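Local coordinates for Bot.2110.4 (Unidentified, PDB 5VMR), which is a small helical protein, apparently a computationally designed miniprotein, that probably binds botulinum neurotoxin, at residues 7-12 / 19-24. Sequence-based numbering, arbitrary orientation.
Sequences LKIKFF and DAARKA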
loop_
_atom_site.group_PDB
_atom_site.type_symbol
_atom_site.label_atom_id
_atom_site.label_comp_id
_atom_site.label_asym_id
_atom_site.label_seq_id
_atom_site.Cartn_x
_atom_site.Cartn_y
_atom_site.Cartn_z
ATOM N N LEU C 7 -7.074 -32.610 12.956
ATOM C CA LEU C 7 -7.577 -31.374 12.366
ATOM C C LEU C 7 -8.203 -31.633 11.011
ATOM O O LEU C 7 -9.222 -31.035 10.654
ATOM C CB LEU C 7 -6.457 -30.357 12.234
ATOM C CG LEU C 7 -5.920 -29.920 13.592
ATOM C CD1 LEU C 7 -4.498 -29.421 13.443
ATOM C CD2 LEU C 7 -6.826 -28.859 14.181
ATOM N N LYS C 8 -7.571 -32.522 10.257
ATOM C CA LYS C 8 -8.066 -32.914 8.944
ATOM C C LYS C 8 -9.497 -33.462 9.073
ATOM O O LYS C 8 -10.377 -33.143 8.273
ATOM C CB LYS C 8 -7.099 -33.929 8.329
ATOM C CG LYS C 8 -7.424 -34.397 6.938
ATOM C CD LYS C 8 -6.145 -34.871 6.248
ATOM C CE LYS C 8 -5.751 -36.278 6.668
ATOM N NZ LYS C 8 -6.879 -37.235 6.548
ATOM N N ILE C 9 -9.740 -34.227 10.131
ATOM C CA ILE C 9 -11.078 -34.740 10.407
ATOM C C ILE C 9 -12.063 -33.613 10.674
ATOM O O ILE C 9 -13.176 -33.619 10.141
ATOM C CB ILE C 9 -11.076 -35.696 11.620
ATOM C CG1 ILE C 9 -10.144 -36.879 11.349
ATOM C CG2 ILE C 9 -12.499 -36.152 11.965
ATOM C CD1 ILE C 9 -9.851 -37.710 12.565
ATOM N N LYS C 10 -11.665 -32.638 11.494
ATOM C CA LYS C 10 -12.591 -31.557 11.812
ATOM C C LYS C 10 -12.809 -30.664 10.601
ATOM O O LYS C 10 -13.892 -30.099 10.425
ATOM C CB LYS C 10 -12.113 -30.717 12.998
ATOM C CG LYS C 10 -13.233 -29.818 13.501
ATOM C CD LYS C 10 -13.080 -29.438 14.953
ATOM C CE LYS C 10 -14.411 -28.956 15.514
ATOM N NZ LYS C 10 -15.276 -28.376 14.451
ATOM N N PHE C 11 -11.784 -30.542 9.765
ATOM C CA PHE C 11 -11.953 -29.810 8.516
ATOM C C PHE C 11 -13.042 -30.474 7.686
ATOM O O PHE C 11 -14.000 -29.820 7.230
ATOM C CB PHE C 11 -10.669 -29.767 7.702
ATOM C CG PHE C 11 -10.856 -29.160 6.348
ATOM C CD1 PHE C 11 -10.988 -27.781 6.208
ATOM C CD2 PHE C 11 -10.960 -29.964 5.216
ATOM C CE1 PHE C 11 -11.181 -27.204 4.955
ATOM C CE2 PHE C 11 -11.161 -29.401 3.955
ATOM C CZ PHE C 11 -11.269 -28.013 3.823
ATOM N N PHE C 12 -12.917 -31.786 7.521
ATOM C CA PHE C 12 -13.912 -32.489 6.725
ATOM C C PHE C 12 -15.282 -32.314 7.356
ATOM O O PHE C 12 -16.216 -32.026 6.646
ATOM C CB PHE C 12 -13.546 -33.961 6.538
ATOM C CG PHE C 12 -12.399 -34.166 5.592
ATOM C CD1 PHE C 12 -12.300 -33.391 4.445
ATOM C CD2 PHE C 12 -11.429 -35.123 5.835
ATOM C CE1 PHE C 12 -11.242 -33.553 3.563
ATOM C CE2 PHE C 12 -10.370 -35.298 4.949
ATOM C CZ PHE C 12 -10.280 -34.512 3.813
ATOM N N ASP C 19 -18.387 -38.308 5.043
ATOM C CA ASP C 19 -17.692 -39.480 4.537
ATOM C C ASP C 19 -16.177 -39.380 4.687
ATOM O O ASP C 19 -15.541 -40.277 5.243
ATOM C CB ASP C 19 -18.033 -39.683 3.062
ATOM C CG ASP C 19 -17.583 -41.030 2.542
ATOM O OD1 ASP C 19 -17.292 -41.924 3.364
ATOM O OD2 ASP C 19 -17.478 -41.181 1.309
ATOM N N ALA C 20 -15.606 -38.300 4.160
ATOM C CA ALA C 20 -14.170 -38.058 4.261
ATOM C C ALA C 20 -13.731 -37.990 5.723
ATOM O O ALA C 20 -12.667 -38.497 6.084
ATOM C CB ALA C 20 -13.794 -36.777 3.526
ATOM N N ALA C 21 -14.574 -37.388 6.558
ATOM C CA ALA C 21 -14.329 -37.346 7.994
ATOM C C ALA C 21 -14.151 -38.763 8.542
ATOM O O ALA C 21 -13.161 -39.058 9.219
ATOM C CB ALA C 21 -15.471 -36.626 8.711
ATOM N N ARG C 22 -15.103 -39.638 8.218
ATOM C CA ARG C 22 -15.057 -41.035 8.651
ATOM C C ARG C 22 -13.811 -41.746 8.132
ATOM O O ARG C 22 -13.127 -42.444 8.882
ATOM C CB ARG C 22 -16.303 -41.783 8.180
ATOM C CG ARG C 22 -17.194 -42.289 9.295
ATOM C CD ARG C 22 -18.450 -42.930 8.728
ATOM N NE ARG C 22 -19.653 -42.455 9.402
ATOM C CZ ARG C 22 -20.533 -41.621 8.860
ATOM N NH1 ARG C 22 -20.352 -41.161 7.624
ATOM N NH2 ARG C 22 -21.600 -41.247 9.552
ATOM N N LYS C 23 -13.521 -41.559 6.848
ATOM C CA LYS C 23 -12.374 -42.216 6.228
ATOM C C LYS C 23 -11.085 -41.804 6.917
ATOM O O LYS C 23 -10.260 -42.651 7.255
ATOM C CB LYS C 23 -12.286 -41.892 4.733
ATOM C CG LYS C 23 -13.193 -42.742 3.858
ATOM C CD LYS C 23 -13.618 -42.022 2.584
ATOM C CE LYS C 23 -14.692 -42.818 1.853
ATOM N NZ LYS C 23 -14.160 -44.063 1.245
ATOM N N ALA C 24 -10.935 -40.501 7.150
ATOM C CA ALA C 24 -9.723 -39.969 7.753
ATOM C C ALA C 24 -9.567 -40.521 9.160
ATOM O O ALA C 24 -8.477 -40.931 9.553
ATOM C CB ALA C 24 -9.754 -38.450 7.767
#
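An antiparallel helical hairpin brings helix 3-14 against helix 18-28 at Phe12, Ile9 and three small residues, Ala20, Ala21 and Ala24. The local axes approach to 8.0 Å and run 164° apart, with Ile9 and Ala21 at the level of closest CA approach. Phe12 lays one ring face on Ala20, whose CB stands 3.6 Å from the ring centroid and 13° off the normal, a CH-pi contact; Ala24 CB lies at the ring edge, 4.2 Å from Phe12 CD2. At the root of the ring, Phe12 CB packs 3.9 Å from Ala21 CB. Ile9 CG1 lies 3.9 Å from Ala24 CB, and the Ile9 side chain also touches Ala25, Cys28 and Tyr30; the Cys5-Cys28 disulfide ties the same two helices together. Lys8 bends at chi3 (80°) and chi4, which carries NZ to within 3.4 Å of Ala24 CB. Outside the hairpin, the Lys8 ammonium forms a salt bridge with an acidic side chain of the other protein in the assembly. Phe12 also meets an aromatic ring of that partner edge-to-face. The helices thus pair mainly through apolar contacts, the alanine methyls permitting close approach, and two residues of this interface, Lys8 and Phe12, serve the intermolecular one as well.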